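Long-range contacts in diaminopimelate decarboxylase (Psychromonas ingrahamii, PDB 4XG1), which probably catalyses the decarboxylation of meso-diaminopimelate to L-lysine with pyridoxal 5'-phosphate as cofactor, the step that completes lysine biosynthesis: residues G27-I32 with C388-I393; N124-S129 with S148-P153; G239-P244 with G276-A281. All coordinates share one frame; numbering follows the deposited sequence.

Contact 1 of 3, residues G27-I32 with C388-I393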
ATOM      1  N   GLY B  27     -12.932 -10.687 -15.817  1.00 19.56           N
ATOM      2  CA  GLY B  27     -13.066  -9.239 -15.745  1.00 16.25           C
ATOM      3  C   GLY B  27     -11.757  -8.540 -15.353  1.00 14.89           C
ATOM      4  O   GLY B  27     -10.777  -9.166 -14.946  1.00 14.17           O
ATOM      5  N   THR B  28     -11.763  -7.222 -15.403  1.00 13.21           N
ATOM      6  CA  THR B  28     -10.648  -6.423 -14.968  1.00 12.77           C
ATOM      7  C   THR B  28     -11.018  -5.665 -13.688  1.00 12.07           C
ATOM      8  O   THR B  28     -12.198  -5.419 -13.455  1.00 12.27           O
ATOM      9  CB  THR B  28     -10.281  -5.399 -16.061  1.00 12.91           C
ATOM     10  OG1 THR B  28     -11.447  -4.654 -16.441  1.00 12.27           O
ATOM     11  CG2 THR B  28      -9.748  -6.130 -17.246  1.00 12.82           C
ATOM     12  N   PRO B  29     -10.042  -5.234 -12.897  1.00 11.40           N
ATOM     13  CA  PRO B  29      -8.625  -5.453 -13.151  1.00 11.54           C
ATOM     14  C   PRO B  29      -8.198  -6.831 -12.809  1.00 11.35           C
ATOM     15  O   PRO B  29      -8.862  -7.512 -11.992  1.00 11.21           O
ATOM     16  CB  PRO B  29      -7.927  -4.491 -12.194  1.00 11.40           C
ATOM     17  CG  PRO B  29      -8.949  -4.221 -11.148  1.00 12.00           C
ATOM     18  CD  PRO B  29     -10.244  -4.194 -11.880  1.00 11.74           C
ATOM     19  N   ALA B  30      -7.130  -7.267 -13.459  1.00 10.85           N
ATOM     20  CA  ALA B  30      -6.665  -8.632 -13.260  1.00 10.60           C
ATOM     21  C   ALA B  30      -5.175  -8.737 -13.447  1.00 10.28           C
ATOM     22  O   ALA B  30      -4.619  -8.221 -14.412  1.00 10.83           O
ATOM     23  CB  ALA B  30      -7.355  -9.558 -14.226  1.00 10.43           C
ATOM     24  N   TYR B  31      -4.521  -9.386 -12.505  1.00 10.13           N
ATOM     25  CA  TYR B  31      -3.110  -9.715 -12.658  1.00 10.14           C
ATOM     26  C   TYR B  31      -3.040 -11.028 -13.383  1.00 10.18           C
ATOM     27  O   TYR B  31      -3.798 -11.952 -13.050  1.00  9.49           O
ATOM     28  CB  TYR B  31      -2.429  -9.869 -11.300  1.00  9.62           C
ATOM     29  CG  TYR B  31      -1.941  -8.559 -10.714  1.00  9.48           C
ATOM     30  CD1 TYR B  31      -0.740  -7.990 -11.145  1.00  9.03           C
ATOM     31  CD2 TYR B  31      -2.644  -7.922  -9.682  1.00  9.09           C
ATOM     32  CE1 TYR B  31      -0.281  -6.817 -10.618  1.00  8.86           C
ATOM     33  CE2 TYR B  31      -2.164  -6.752  -9.136  1.00  8.76           C
ATOM     34  CZ  TYR B  31      -0.998  -6.201  -9.608  1.00  8.88           C
ATOM     35  OH  TYR B  31      -0.482  -5.029  -9.057  1.00  9.31           O
ATOM     36  N   ILE B  32      -2.118 -11.114 -14.342  1.00 10.32           N
ATOM     37  CA  ILE B  32      -1.931 -12.345 -15.086  1.00 11.17           C
ATOM     38  C   ILE B  32      -0.491 -12.759 -15.089  1.00 11.22           C
ATOM     39  O   ILE B  32       0.383 -11.948 -15.414  1.00 11.34           O
ATOM     40  CB  ILE B  32      -2.403 -12.166 -16.538  1.00 12.27           C
ATOM     41  CG1 ILE B  32      -3.906 -11.918 -16.564  1.00 12.81           C
ATOM     42  CG2 ILE B  32      -2.130 -13.433 -17.356  1.00 12.76           C
ATOM     43  CD1 ILE B  32      -4.458 -11.571 -17.927  1.00 13.64           C
ATOM     44  N   CYS B 388     -12.170  -3.635  -4.164  1.00  9.71           N
ATOM     45  CA  CYS B 388     -11.809  -5.030  -3.976  1.00 11.31           C
ATOM     46  C   CYS B 388     -10.498  -5.351  -4.675  1.00 11.45           C
ATOM     47  O   CYS B 388     -10.278  -4.898  -5.772  1.00 11.93           O
ATOM     48  CB  CYS B 388     -12.896  -5.919  -4.567  1.00 11.67           C
ATOM     49  SG  CYS B 388     -14.404  -5.802  -3.616  1.00 13.07           S
ATOM     50  N   ARG B 389      -9.668  -6.148  -4.045  1.00 12.10           N
ATOM     51  CA  ARG B 389      -8.450  -6.551  -4.662  1.00 13.98           C
ATOM     52  C   ARG B 389      -8.707  -7.421  -5.894  1.00 12.84           C
ATOM     53  O   ARG B 389      -9.651  -8.224  -5.928  1.00 13.76           O
ATOM     54  CB  ARG B 389      -7.472  -7.262  -3.690  1.00 16.42           C
ATOM     55  CG  ARG B 389      -6.655  -6.239  -2.944  1.00 18.76           C
ATOM     56  CD  ARG B 389      -5.551  -6.814  -2.086  1.00 21.41           C
ATOM     57  NE  ARG B 389      -6.053  -7.225  -0.774  1.00 23.92           N
ATOM     58  CZ  ARG B 389      -5.398  -7.125   0.368  1.00 23.35           C
ATOM     59  NH1 ARG B 389      -6.007  -7.541   1.444  1.00 27.93           N
ATOM     60  NH2 ARG B 389      -4.182  -6.600   0.461  1.00 21.91           N
ATOM     61  N   ALA B 390      -7.825  -7.237  -6.857  1.00 11.08           N
ATOM     62  CA  ALA B 390      -7.900  -7.850  -8.146  1.00 10.48           C
ATOM     63  C   ALA B 390      -7.763  -9.345  -8.097  1.00  9.94           C
ATOM     64  O   ALA B 390      -7.212  -9.916  -7.169  1.00  9.10           O
ATOM     65  CB  ALA B 390      -6.776  -7.303  -9.017  1.00 10.64           C
ATOM     66  N   ALA B 391      -8.292  -9.966  -9.125  1.00 10.06           N
ATOM     67  CA  ALA B 391      -8.113 -11.388  -9.326  1.00 10.79           C
ATOM     68  C   ALA B 391      -6.723 -11.594  -9.836  1.00 11.18           C
ATOM     69  O   ALA B 391      -6.198 -10.734 -10.496  1.00 11.64           O
ATOM     70  CB  ALA B 391      -9.133 -11.936 -10.314  1.00 10.53           C
ATOM     71  N   GLU B 392      -6.140 -12.731  -9.521  1.00 11.93           N
ATOM     72  CA  GLU B 392      -4.854 -13.095 -10.038  1.00 12.64           C
ATOM     73  C   GLU B 392      -4.994 -14.443 -10.712  1.00 12.94           C
ATOM     74  O   GLU B 392      -5.571 -15.374 -10.158  1.00 11.41           O
ATOM     75  CB  GLU B 392      -3.824 -13.176  -8.915  1.00 13.36           C
ATOM     76  CG  GLU B 392      -3.444 -11.848  -8.329  1.00 14.64           C
ATOM     77  CD  GLU B 392      -2.642 -11.972  -7.072  1.00 17.18           C
ATOM     78  OE1 GLU B 392      -3.202 -11.746  -5.989  1.00 19.12           O
ATOM     79  OE2 GLU B 392      -1.438 -12.301  -7.133  1.00 22.66           O
ATOM     80  N   ILE B 393      -4.417 -14.527 -11.918  1.00 14.46           N
ATOM     81  CA  ILE B 393      -4.564 -15.657 -12.809  1.00 14.92           C
ATOM     82  C   ILE B 393      -3.232 -16.168 -13.260  1.00 15.89           C
ATOM     83  O   ILE B 393      -2.366 -15.403 -13.677  1.00 17.21           O
ATOM     84  CB  ILE B 393      -5.302 -15.222 -14.055  1.00 16.12           C
ATOM     85  CG1 ILE B 393      -6.675 -14.726 -13.667  1.00 17.21           C
ATOM     86  CG2 ILE B 393      -5.483 -16.390 -15.035  1.00 16.42           C
ATOM     87  CD1 ILE B 393      -7.355 -13.982 -14.793  1.00 18.33           C
TER
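The side chain of Tyr31 lies alongside that of Glu392, Tyr31 CB coming to 3.7 Å from Glu392 CG, where two parallel strands pair in a mixed beta sheet. Strand 30-34 comes from the start of the chain and strand 391-396 from near its end, so the pairing brings an N-terminal strand into the C-terminal beta domain of this class of decarboxylases. The short segments run only 19° from parallel. In register, Ala30 faces Ala391, Tyr31 faces Glu392 and Ile32 faces Ile393, and Tyr31 lends both its backbone polar atoms: Tyr31 N donates to Ala391 O at 2.9 Å, and Ile393 N donates to Tyr31 O at the same length. Tyr31 and Glu392 share one face. Each has CG anti to its own carbonyl carbon (chi1 -85° and -71°), so the two CB-CG bonds run nearly parallel. Farther out they diverge: Tyr31 OH bonds to Asp310 O, while Glu392 OE2 takes the Tyr33 hydroxyl as partner. The other face carries Ala30, Ile32, Ala391 and Ile393, with Ile32 CG1 4.4 Å from Ile393 CB; helix 19-26 packs on it through Val22, Val23 and Thr26. Ahead of the strands, Pro29 follows a cis peptide bond and receives Arg406 NH1 on its carbonyl. Ala390 CB points in toward the partner segment and fills the corner between proline and tyrosine, 3.6 Å from Pro29 O and 4.2 Å from Tyr31 CD2.

Contact 2 of 3, residues N124-S129 with S148-P153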
ATOM      1  N   ASN B 124      18.684 -14.402   9.328  1.00 21.53           N
ATOM      2  CA  ASN B 124      19.581 -13.334   8.934  1.00 19.63           C
ATOM      3  C   ASN B 124      19.366 -12.164   9.879  1.00 18.59           C
ATOM      4  O   ASN B 124      18.407 -11.413   9.730  1.00 19.38           O
ATOM      5  CB  ASN B 124      19.308 -12.932   7.492  1.00 20.65           C
ATOM      6  CG  ASN B 124      19.696 -14.016   6.506  1.00 22.49           C
ATOM      7  OD1 ASN B 124      20.568 -14.844   6.801  1.00 27.14           O
ATOM      8  ND2 ASN B 124      19.049 -14.044   5.334  1.00 22.49           N
ATOM      9  N   VAL B 125      20.262 -12.014  10.855  1.00 17.56           N
ATOM     10  CA  VAL B 125      20.105 -11.050  11.948  1.00 16.22           C
ATOM     11  C   VAL B 125      20.607  -9.647  11.583  1.00 15.35           C
ATOM     12  O   VAL B 125      21.657  -9.487  10.945  1.00 14.23           O
ATOM     13  CB  VAL B 125      20.840 -11.521  13.229  1.00 16.69           C
ATOM     14  CG1 VAL B 125      20.743 -10.500  14.358  1.00 16.65           C
ATOM     15  CG2 VAL B 125      20.282 -12.842  13.700  1.00 17.23           C
ATOM     16  N   GLU B 126      19.872  -8.645  12.062  1.00 15.08           N
ATOM     17  CA  GLU B 126      20.066  -7.239  11.683  1.00 15.80           C
ATOM     18  C   GLU B 126      20.370  -6.296  12.854  1.00 16.16           C
ATOM     19  O   GLU B 126      20.675  -5.150  12.647  1.00 15.55           O
ATOM     20  CB  GLU B 126      18.786  -6.733  10.994  1.00 15.72           C
ATOM     21  CG  GLU B 126      18.402  -7.592   9.789  1.00 15.93           C
ATOM     22  CD  GLU B 126      18.087  -6.800   8.524  1.00 15.50           C
ATOM     23  OE1 GLU B 126      18.483  -5.617   8.462  1.00 14.34           O
ATOM     24  OE2 GLU B 126      17.455  -7.389   7.599  1.00 14.80           O
ATOM     25  N   SER B 127      20.283  -6.778  14.081  1.00 17.63           N
ATOM     26  CA  SER B 127      20.697  -5.972  15.188  1.00 19.15           C
ATOM     27  C   SER B 127      21.235  -6.834  16.308  1.00 21.49           C
ATOM     28  O   SER B 127      21.047  -8.064  16.319  1.00 23.70           O
ATOM     29  CB  SER B 127      19.551  -5.134  15.690  1.00 18.39           C
ATOM     30  OG  SER B 127      18.665  -5.927  16.459  1.00 19.11           O
ATOM     31  N   ILE B 128      21.896  -6.168  17.247  1.00 22.08           N
ATOM     32  CA  ILE B 128      22.442  -6.812  18.411  1.00 24.69           C
ATOM     33  C   ILE B 128      21.287  -7.203  19.302  1.00 23.72           C
ATOM     34  O   ILE B 128      21.197  -8.371  19.730  1.00 24.62           O
ATOM     35  CB  ILE B 128      23.402  -5.880  19.174  1.00 25.68           C
ATOM     36  CG1 ILE B 128      24.692  -5.691  18.380  1.00 27.10           C
ATOM     37  CG2 ILE B 128      23.739  -6.468  20.531  1.00 26.87           C
ATOM     38  CD1 ILE B 128      25.512  -4.483  18.843  1.00 27.25           C
ATOM     39  N   SER B 129      20.399  -6.243  19.568  1.00 21.81           N
ATOM     40  CA  SER B 129      19.190  -6.539  20.332  1.00 21.58           C
ATOM     41  C   SER B 129      18.513  -7.816  19.859  1.00 22.37           C
ATOM     42  O   SER B 129      17.974  -8.571  20.662  1.00 22.92           O
ATOM     43  CB  SER B 129      18.202  -5.418  20.222  1.00 21.69           C
ATOM     44  OG  SER B 129      18.255  -4.568  21.339  1.00 21.71           O
ATOM     45  N   SER B 148      22.912 -16.070  10.596  1.00 24.06           N
ATOM     46  CA  SER B 148      23.901 -15.233   9.958  1.00 22.09           C
ATOM     47  C   SER B 148      23.712 -13.834  10.479  1.00 22.43           C
ATOM     48  O   SER B 148      22.709 -13.513  11.118  1.00 21.32           O
ATOM     49  CB  SER B 148      23.773 -15.184   8.461  1.00 21.75           C
ATOM     50  OG  SER B 148      23.551 -16.459   7.913  1.00 26.89           O
ATOM     51  N   ILE B 149      24.688 -12.987  10.196  1.00 21.80           N
ATOM     52  CA  ILE B 149      24.547 -11.590  10.459  1.00 20.30           C
ATOM     53  C   ILE B 149      24.457 -10.938   9.124  1.00 18.56           C
ATOM     54  O   ILE B 149      25.215 -11.262   8.213  1.00 19.37           O
ATOM     55  CB  ILE B 149      25.740 -11.010  11.201  1.00 21.96           C
ATOM     56  CG1 ILE B 149      26.088 -11.854  12.447  1.00 21.95           C
ATOM     57  CG2 ILE B 149      25.467  -9.555  11.618  1.00 21.52           C
ATOM     58  CD1 ILE B 149      25.135 -11.672  13.593  1.00 20.54           C
ATOM     59  N   ARG B 150      23.494 -10.040   8.991  1.00 17.85           N
ATOM     60  CA  ARG B 150      23.420  -9.182   7.810  1.00 17.65           C
ATOM     61  C   ARG B 150      24.467  -8.054   7.962  1.00 17.50           C
ATOM     62  O   ARG B 150      24.387  -7.217   8.887  1.00 18.02           O
ATOM     63  CB  ARG B 150      22.034  -8.580   7.632  1.00 17.00           C
ATOM     64  CG  ARG B 150      21.881  -7.838   6.311  1.00 17.09           C
ATOM     65  CD  ARG B 150      20.509  -7.185   6.195  1.00 16.59           C
ATOM     66  NE  ARG B 150      20.399  -6.429   4.974  1.00 16.53           N
ATOM     67  CZ  ARG B 150      19.288  -5.882   4.525  1.00 15.75           C
ATOM     68  NH1 ARG B 150      18.156  -6.037   5.165  1.00 15.70           N
ATOM     69  NH2 ARG B 150      19.325  -5.185   3.408  1.00 16.80           N
ATOM     70  N   ILE B 151      25.415  -8.055   7.037  1.00 15.39           N
ATOM     71  CA  ILE B 151      26.538  -7.196   7.082  1.00 15.23           C
ATOM     72  C   ILE B 151      26.447  -6.186   5.972  1.00 14.71           C
ATOM     73  O   ILE B 151      25.993  -6.479   4.871  1.00 14.85           O
ATOM     74  CB  ILE B 151      27.841  -7.997   6.858  1.00 16.20           C
ATOM     75  CG1 ILE B 151      28.058  -8.973   7.993  1.00 15.76           C
ATOM     76  CG2 ILE B 151      29.054  -7.074   6.709  1.00 17.02           C
ATOM     77  CD1 ILE B 151      28.067  -8.316   9.352  1.00 15.97           C
ATOM     78  N   ASN B 152      26.825  -4.968   6.320  1.00 14.66           N
ATOM     79  CA  ASN B 152      26.920  -3.893   5.383  1.00 15.10           C
ATOM     80  C   ASN B 152      28.377  -3.681   5.039  1.00 15.98           C
ATOM     81  O   ASN B 152      29.110  -2.995   5.770  1.00 14.66           O
ATOM     82  CB  ASN B 152      26.306  -2.611   5.970  1.00 14.89           C
ATOM     83  CG  ASN B 152      24.882  -2.816   6.450  1.00 13.92           C
ATOM     84  OD1 ASN B 152      24.222  -3.748   6.044  1.00 12.96           O
ATOM     85  ND2 ASN B 152      24.409  -1.926   7.315  1.00 14.15           N
ATOM     86  N   PRO B 153      28.788  -4.222   3.886  1.00 17.29           N
ATOM     87  CA  PRO B 153      30.133  -3.920   3.452  1.00 17.72           C
ATOM     88  C   PRO B 153      30.398  -2.456   3.162  1.00 21.11           C
ATOM     89  O   PRO B 153      29.490  -1.671   2.889  1.00 21.74           O
ATOM     90  CB  PRO B 153      30.296  -4.740   2.185  1.00 16.92           C
ATOM     91  CG  PRO B 153      28.950  -5.295   1.838  1.00 17.31           C
ATOM     92  CD  PRO B 153      27.943  -4.743   2.787  1.00 17.25           C
TER
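Arg150 leaves its strand with CG anti to the backbone N (chi1 -172°) and runs fully extended to NE, while Glu126 is bent at chi2 (-131°); together these torsions set the carboxylate of Glu126 against the guanidinium of Arg150. Arg150 NH1 donates to Glu126 OE2 at 2.9 Å in a salt bridge. The oxygen lies at the guanidinium edge, in its plane, and is met on its syn side, but the two flat groups are turned 72° from each other, so this is a single-point grip rather than a two-pronged one. The carboxylate also rests on the arginine stem, Glu126 CD lying 3.4 Å from Arg150 CD. Glu126 OE1 takes Gly173 N and Arg150 NH2 reaches His200 O, fixing both ends of the buried pair. With a leucine in place of Arg150, Glu126 OE2 would probably be left without its charged mate and His200 O without this donor. The backbones form a parallel ladder: Val125 N donates to Ser148 O at 2.9 Å and Arg150 N to Val125 O at 2.7 Å. Beside it Val125 CB meets Ile149 CD1 at 4.3 Å. The salt bridge stands at the C-terminal end of the barrel strands, with the nearest atoms of the Arg150 side chain and the bound LLP about 4 Å apart. Strand 122-125, helix 128-140 and strand 145-152 follow one another as a beta-alpha-beta unit of the TIM barrel; Ser127 OG caps that helix at Glu130 N, and Leu131 covers both Val125 and Ile149.

Contact 3 of 3, residues G239-P244 with G276-A281. With LLP ((2S)-2-amino-6-[[3-hydroxy-2-methyl-5-(phosphonooxymethyl)pyridin-4-yl]methylideneamino]hexanoic acid), chain T.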
ATOM      1  N   GLY B 239      19.327 -10.325  -2.667  1.00 12.16           N
ATOM      2  CA  GLY B 239      18.783 -10.154  -4.007  1.00 12.04           C
ATOM      3  C   GLY B 239      19.321  -8.849  -4.546  1.00 11.90           C
ATOM      4  O   GLY B 239      20.453  -8.476  -4.211  1.00 12.60           O
ATOM      5  N   GLY B 240      18.517  -8.156  -5.336  1.00 11.15           N
ATOM      6  CA  GLY B 240      18.853  -6.823  -5.781  1.00 11.73           C
ATOM      7  C   GLY B 240      19.127  -6.697  -7.263  1.00 12.22           C
ATOM      8  O   GLY B 240      19.259  -5.595  -7.788  1.00 13.21           O
ATOM      9  N   LEU B 241      19.229  -7.811  -7.953  1.00 12.73           N
ATOM     10  CA  LEU B 241      19.504  -7.751  -9.359  1.00 14.24           C
ATOM     11  C   LEU B 241      18.282  -7.138 -10.071  1.00 14.62           C
ATOM     12  O   LEU B 241      17.126  -7.604  -9.882  1.00 13.66           O
ATOM     13  CB  LEU B 241      19.813  -9.149  -9.922  1.00 16.10           C
ATOM     14  CG  LEU B 241      20.079  -9.206 -11.436  1.00 17.51           C
ATOM     15  CD1 LEU B 241      21.312  -8.391 -11.813  1.00 17.88           C
ATOM     16  CD2 LEU B 241      20.255 -10.646 -11.895  1.00 17.70           C
ATOM     17  N   GLY B 242      18.550  -6.123 -10.885  1.00 13.56           N
ATOM     18  CA  GLY B 242      17.494  -5.364 -11.499  1.00 14.16           C
ATOM     19  C   GLY B 242      16.934  -5.961 -12.768  1.00 14.62           C
ATOM     20  O   GLY B 242      17.409  -7.002 -13.224  1.00 15.54           O
ATOM     21  N   VAL B 243      15.884  -5.343 -13.306  1.00 14.34           N
ATOM     22  CA  VAL B 243      15.259  -5.814 -14.515  1.00 15.34           C
ATOM     23  C   VAL B 243      15.000  -4.651 -15.444  1.00 16.58           C
ATOM     24  O   VAL B 243      15.014  -3.497 -15.011  1.00 14.85           O
ATOM     25  CB  VAL B 243      13.921  -6.544 -14.267  1.00 16.07           C
ATOM     26  CG1 VAL B 243      14.119  -7.764 -13.401  1.00 16.88           C
ATOM     27  CG2 VAL B 243      12.871  -5.619 -13.659  1.00 16.36           C
ATOM     28  N   PRO B 244      14.729  -4.950 -16.722  1.00 19.94           N
ATOM     29  CA  PRO B 244      14.305  -3.914 -17.683  1.00 22.09           C
ATOM     30  C   PRO B 244      12.841  -3.543 -17.549  1.00 23.85           C
ATOM     31  O   PRO B 244      11.961  -4.387 -17.808  1.00 27.14           O
ATOM     32  CB  PRO B 244      14.564  -4.570 -19.057  1.00 22.31           C
ATOM     33  CG  PRO B 244      14.473  -6.043 -18.809  1.00 22.84           C
ATOM     34  CD  PRO B 244      15.022  -6.240 -17.401  1.00 22.38           C
ATOM     35  N   GLY B 276      14.168 -11.670  -5.978  1.00 11.70           N
ATOM     36  CA  GLY B 276      12.711 -11.514  -6.078  1.00 11.09           C
ATOM     37  C   GLY B 276      12.282 -10.943  -7.407  1.00 10.55           C
ATOM     38  O   GLY B 276      11.778 -11.662  -8.287  1.00 10.32           O
ATOM     39  N   ARG B 277      12.548  -9.654  -7.572  1.00 10.03           N
ATOM     40  CA  ARG B 277      12.226  -8.945  -8.807  1.00  9.88           C
ATOM     41  C   ARG B 277      12.694  -9.658 -10.082  1.00 10.68           C
ATOM     42  O   ARG B 277      11.949  -9.776 -11.036  1.00 10.19           O
ATOM     43  CB  ARG B 277      12.819  -7.549  -8.753  1.00  9.33           C
ATOM     44  CG  ARG B 277      12.393  -6.635  -9.875  1.00  8.97           C
ATOM     45  CD  ARG B 277      13.157  -5.313  -9.914  1.00  8.88           C
ATOM     46  NE  ARG B 277      13.430  -4.723  -8.628  1.00  8.49           N
ATOM     47  CZ  ARG B 277      12.659  -3.869  -7.962  1.00  8.59           C
ATOM     48  NH1 ARG B 277      11.487  -3.461  -8.399  1.00  8.35           N
ATOM     49  NH2 ARG B 277      13.080  -3.443  -6.774  1.00  8.83           N
ATOM     50  N   ALA B 278      13.940 -10.125 -10.092  1.00 12.49           N
ATOM     51  CA  ALA B 278      14.539 -10.699 -11.294  1.00 13.81           C
ATOM     52  C   ALA B 278      13.794 -11.948 -11.724  1.00 14.68           C
ATOM     53  O   ALA B 278      13.681 -12.243 -12.917  1.00 13.61           O
ATOM     54  CB  ALA B 278      15.982 -11.024 -11.052  1.00 14.35           C
ATOM     55  N   ILE B 279      13.209 -12.640 -10.757  1.00 15.85           N
ATOM     56  CA  ILE B 279      12.363 -13.777 -11.100  1.00 17.28           C
ATOM     57  C   ILE B 279      10.963 -13.381 -11.530  1.00 16.14           C
ATOM     58  O   ILE B 279      10.452 -13.900 -12.504  1.00 20.55           O
ATOM     59  CB  ILE B 279      12.311 -14.798  -9.965  1.00 18.43           C
ATOM     60  CG1 ILE B 279      13.686 -15.429  -9.822  1.00 16.92           C
ATOM     61  CG2 ILE B 279      11.264 -15.870 -10.249  1.00 19.63           C
ATOM     62  CD1 ILE B 279      13.815 -16.304  -8.604  1.00 16.63           C
ATOM     63  N   MET B 280      10.325 -12.465 -10.833  1.00 15.56           N
ATOM     64  CA  MET B 280       8.864 -12.251 -11.034  1.00 13.99           C
ATOM     65  C   MET B 280       8.455 -11.045 -11.834  1.00 12.88           C
ATOM     66  O   MET B 280       7.364 -11.046 -12.398  1.00 12.01           O
ATOM     67  CB  MET B 280       8.170 -12.174  -9.687  1.00 13.42           C
ATOM     68  CG  MET B 280       8.158 -13.478  -8.925  1.00 13.23           C
ATOM     69  SD  MET B 280       7.257 -14.792  -9.740  1.00 13.06           S
ATOM     70  CE  MET B 280       5.738 -13.994 -10.263  1.00 12.38           C
ATOM     71  N   ALA B 281       9.284 -10.010 -11.890  1.00 12.96           N
ATOM     72  CA  ALA B 281       8.813  -8.729 -12.438  1.00 14.26           C
ATOM     73  C   ALA B 281       8.108  -8.888 -13.765  1.00 15.65           C
ATOM     74  O   ALA B 281       6.937  -8.557 -13.920  1.00 16.78           O
ATOM     75  CB  ALA B 281       9.931  -7.752 -12.551  1.00 14.44           C
TER
HETATM   76  N1  LLP T 508      16.462  -9.984   0.394  1.00  9.41           N
HETATM   77  C2  LLP T 508      16.220  -8.993   1.259  1.00  9.06           C
HETATM   78  C2' LLP T 508      16.794  -9.074   2.650  1.00  9.02           C
HETATM   79  C3  LLP T 508      15.373  -7.871   0.809  1.00  9.09           C
HETATM   80  O3  LLP T 508      15.122  -6.830   1.636  1.00  9.55           O
HETATM   81  C4  LLP T 508      14.852  -7.867  -0.562  1.00  8.87           C
HETATM   82  C4' LLP T 508      14.015  -6.761  -1.123  1.00  9.12           C
HETATM   83  C5  LLP T 508      15.192  -9.019  -1.422  1.00  8.42           C
HETATM   84  C6  LLP T 508      15.972 -10.028  -0.875  1.00  9.07           C
HETATM   85  C5' LLP T 508      14.704  -9.150  -2.839  1.00  7.86           C
HETATM   86  OP4 LLP T 508      15.126  -8.126  -3.650  1.00  7.19           O
HETATM   87  P   LLP T 508      14.820  -8.057  -5.221  1.00  7.64           P
HETATM   88  OP1 LLP T 508      13.330  -8.354  -5.316  1.00  7.01           O
HETATM   89  OP2 LLP T 508      15.327  -6.687  -5.729  1.00  6.90           O
HETATM   90  OP3 LLP T 508      15.773  -9.037  -5.931  1.00  7.61           O
HETATM   91  N   LLP T 508       8.726  -2.366  -3.101  1.00  8.90           N
HETATM   92  CA  LLP T 508       9.988  -2.089  -3.901  1.00  9.03           C
HETATM   93  CB  LLP T 508      10.960  -3.261  -3.823  1.00  9.14           C
HETATM   94  CG  LLP T 508      12.055  -3.158  -2.778  1.00  9.21           C
HETATM   95  CD  LLP T 508      12.183  -4.417  -1.950  1.00  9.07           C
HETATM   96  CE  LLP T 508      13.439  -4.345  -1.062  1.00  9.33           C
HETATM   97  NZ  LLP T 508      13.846  -5.560  -0.327  1.00  9.17           N
HETATM   98  C   LLP T 508       9.613  -1.931  -5.355  1.00  8.89           C
HETATM   99  O   LLP T 508       8.474  -2.123  -5.744  1.00  8.30           O
HETATM  100  OXT LLP T 508      10.426  -1.622  -6.210  1.00  9.16           O
HETATM  101  O   HOH W   1      15.930  -5.774  -7.967  1.00  2.58           O
HETATM  102  O   HOH W   2      16.048  -9.703  -8.272  1.00  7.79           O
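Arg277 crosses Val243 on its way to the bound LLP. Its CB sits 3.6 Å from LLP OP1, beside the phosphate. The next two carbons press on the valine, Arg277 CD lying 3.8 Å from Val243 CG2, and a bend at chi3 (-39°) then turns the chain toward the amino-acid end of the ligand. Arg277 NE donates to water 1 at 2.8 Å. At the tip both terminal nitrogens converge on one carboxylate oxygen, LLP OXT, which lies at the guanidinium edge, in its plane, 3.0 Å from Arg277 NH1; Ser203 OG holds NH2 and Tyr245 OH holds NH1. The backbone here forms the phosphate cup: LLP OP3 receives Gly240 N at 2.9 Å and Gly276 N at 3.1 Å, and LLP OP1 receives Arg277 N at 2.7 Å. A CB on Gly239 or Gly276 would collide with these oxygens. The start of helix 277-280 thus meets the phosphate, which its dipole probably stabilises. Water 2 joins Leu241 O to Ala278 N, and Val243 CG1 packs 3.6 Å from Ala278 CA. The two segments follow neighbouring barrel strands, 234-236 and 270-273; Phe45 of helix 35-49 covers Leu241 and Ala278, while Tyr58 of strand 54-59 and Met72 of helix 66-74 border Ile279 behind them.

Contact 1 joins a strand near the start of the chain to one near its end in the mixed sheet of the beta domain, and both other contacts fall within the 355 residues between its segments. Contact 2 comes first and contact 3 follows it in series; both belong to the parallel TIM barrel. Their centres lie about 23 Å apart, with nearest atoms about 8 Å from each other. Contact 3 lies nearest the spatial centre of the chain, its centre about 22 Å from that of contact 1, whereas the centres of contacts 1 and 2 are about 38 Å apart, on opposite sides of the chain's centre. Contacts 2 and 3 border the same bound LLP, contact 3 at its phosphate and carboxylate and contact 2 near its pyridine ring.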